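Local coordinates for sulfate transporter/antisigma-factor antagonist STAS (PDB 3T6O), which probably acts as an anti-sigma factor antagonist, at residues A[100-103]-A[104-108]. Sequence-based numbering, arbitrary orientation.
Sequences THID and EVWPR
Three successive i+3 to i backbone hydrogen bonds wind His101 to Trp106 into a short 3-10 turn: Glu104 N to His101 O, Val105 N to Ile102 O (2.9 Å, nearly straight at 168°) and Trp106 N to Asp103 O. The i+3 spacing of such a turn brings side chains three residues apart to the same side, and here the indole of Trp106, at the end of the turn, folds back on it. One face of that ring lies against the chain just before it, with Asp103 CA 3.5 Å above the plane, while Asp103 CB reaches CE3 at 3.7 Å. The six-membered ring takes a CH-pi contact from Ile102 CG2, off-centre and closest to CH2 (3.7 Å). With CG1 of Ile102 anti to the backbone N (chi1 -169°), both branches of the isoleucine meet the ring, CG1 touching CZ2, and its CD1 extends to Val105 CG2 (4.0 Å). Beyond the turn, Trp73 of helix 63-76 meets the indole edge-to-face and Phe84 of strand 83-87 adds a second aromatic neighbour. Shrinking Trp106 to an alanine would probably open a gap beside Ile102 and Asp103 and deprive Trp73 and Phe84 of their ring partner. The carboxylate of Glu104 reaches out of the turn, its OE1 forming a salt bridge with Lys74 of the second subunit; Val105 of that second subunit also packs on Ile102. The chemistry is thus divided: main-chain bonds set the turn, apolar contacts seat it on the STAS sheet and helix just ahead of strand 108-109, and one salt bridge and apolar packing join it to the neighbouring subunit.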
loop_
_atom_site.group_PDB
_atom_site.type_symbol
_atom_site.label_atom_id
_atom_site.label_comp_id
_atom_site.label_asym_id
_atom_site.label_seq_id
_atom_site.Cartn_x
_atom_site.Cartn_y
_atom_site.Cartn_z
ATOM N N THR A 100 -12.570 -8.542 -3.161
ATOM C CA THR A 100 -12.091 -7.218 -3.543
ATOM C C THR A 100 -13.091 -6.541 -4.429
ATOM O O THR A 100 -13.894 -7.182 -5.090
ATOM C CB THR A 100 -10.779 -7.274 -4.333
ATOM O OG1 THR A 100 -10.229 -5.941 -4.419
ATOM C CG2 THR A 100 -11.011 -7.847 -5.709
ATOM N N HIS A 101 -13.011 -5.230 -4.509
ATOM C CA HIS A 101 -14.015 -4.526 -5.282
ATOM C C HIS A 101 -13.439 -4.051 -6.597
ATOM O O HIS A 101 -14.198 -3.690 -7.483
ATOM C CB HIS A 101 -14.525 -3.358 -4.470
ATOM C CG HIS A 101 -15.126 -3.764 -3.164
ATOM N ND1 HIS A 101 -16.425 -4.224 -3.067
ATOM C CD2 HIS A 101 -14.624 -3.761 -1.906
ATOM C CE1 HIS A 101 -16.691 -4.501 -1.806
ATOM N NE2 HIS A 101 -15.621 -4.220 -1.079
ATOM N N ILE A 102 -12.110 -4.057 -6.727
ATOM C CA ILE A 102 -11.465 -3.480 -7.909
ATOM C C ILE A 102 -11.846 -4.183 -9.259
ATOM O O ILE A 102 -11.957 -3.535 -10.296
ATOM C CB ILE A 102 -9.910 -3.389 -7.770
ATOM C CG1 ILE A 102 -9.328 -2.552 -8.892
ATOM C CG2 ILE A 102 -9.240 -4.719 -7.759
ATOM C CD1 ILE A 102 -9.918 -1.134 -8.943
ATOM N N ASP A 103 -12.078 -5.480 -9.217
ATOM C CA ASP A 103 -12.403 -6.197 -10.440
ATOM C C ASP A 103 -13.771 -5.823 -11.012
ATOM O O ASP A 103 -14.078 -6.204 -12.132
ATOM C CB ASP A 103 -12.314 -7.703 -10.210
ATOM C CG ASP A 103 -13.349 -8.197 -9.253
ATOM O OD1 ASP A 103 -13.500 -7.600 -8.188
ATOM O OD2 ASP A 103 -14.035 -9.182 -9.581
ATOM N N GLU A 104 -14.562 -5.045 -10.278
ATOM C CA GLU A 104 -15.774 -4.493 -10.836
ATOM C C GLU A 104 -15.468 -3.559 -11.972
ATOM O O GLU A 104 -16.351 -3.263 -12.743
ATOM C CB GLU A 104 -16.569 -3.741 -9.780
ATOM C CG GLU A 104 -17.128 -4.610 -8.649
ATOM C CD GLU A 104 -18.311 -5.434 -9.104
ATOM O OE1 GLU A 104 -19.372 -4.833 -9.408
ATOM O OE2 GLU A 104 -18.171 -6.678 -9.159
ATOM N N VAL A 105 -14.229 -3.098 -12.111
ATOM C CA VAL A 105 -13.859 -2.310 -13.276
ATOM C C VAL A 105 -13.075 -3.120 -14.317
ATOM O O VAL A 105 -12.629 -2.593 -15.304
ATOM C CB VAL A 105 -13.112 -0.993 -12.860
ATOM C CG1 VAL A 105 -13.783 -0.373 -11.633
ATOM C CG2 VAL A 105 -11.667 -1.220 -12.567
ATOM N N TRP A 106 -12.878 -4.415 -14.089
ATOM C CA TRP A 106 -12.199 -5.272 -15.064
ATOM C C TRP A 106 -13.259 -6.238 -15.665
ATOM O O TRP A 106 -13.816 -7.090 -14.944
ATOM C CB TRP A 106 -11.116 -6.084 -14.377
ATOM C CG TRP A 106 -10.074 -5.305 -13.680
ATOM C CD1 TRP A 106 -9.699 -4.013 -13.915
ATOM C CD2 TRP A 106 -9.229 -5.784 -12.661
ATOM N NE1 TRP A 106 -8.671 -3.661 -13.092
ATOM C CE2 TRP A 106 -8.354 -4.740 -12.316
ATOM C CE3 TRP A 106 -9.117 -7.004 -12.002
ATOM C CZ2 TRP A 106 -7.417 -4.868 -11.310
ATOM C CZ3 TRP A 106 -8.184 -7.145 -11.028
ATOM C CH2 TRP A 106 -7.338 -6.081 -10.679
ATOM N N PRO A 107 -13.626 -6.039 -16.928
ATOM C CA PRO A 107 -14.598 -6.983 -17.489
ATOM C C PRO A 107 -14.027 -8.385 -17.429
ATOM O O PRO A 107 -12.831 -8.578 -17.679
ATOM C CB PRO A 107 -14.761 -6.513 -18.920
ATOM C CG PRO A 107 -13.792 -5.445 -19.126
ATOM C CD PRO A 107 -13.320 -4.949 -17.860
ATOM N N ARG A 108 -14.853 -9.340 -17.015
ATOM C CA ARG A 108 -14.453 -10.724 -16.996
ATOM C C ARG A 108 -15.281 -11.587 -17.991
ATOM O O ARG A 108 -16.498 -11.446 -18.089
ATOM C CB ARG A 108 -14.552 -11.254 -15.592
ATOM C CG ARG A 108 -14.223 -12.750 -15.482
ATOM C CD ARG A 108 -14.023 -13.110 -14.024
ATOM N NE ARG A 108 -15.265 -13.045 -13.280
ATOM C CZ ARG A 108 -16.189 -13.998 -13.239
ATOM N NH1 ARG A 108 -16.073 -15.122 -13.965
ATOM N NH2 ARG A 108 -17.264 -13.801 -12.480
#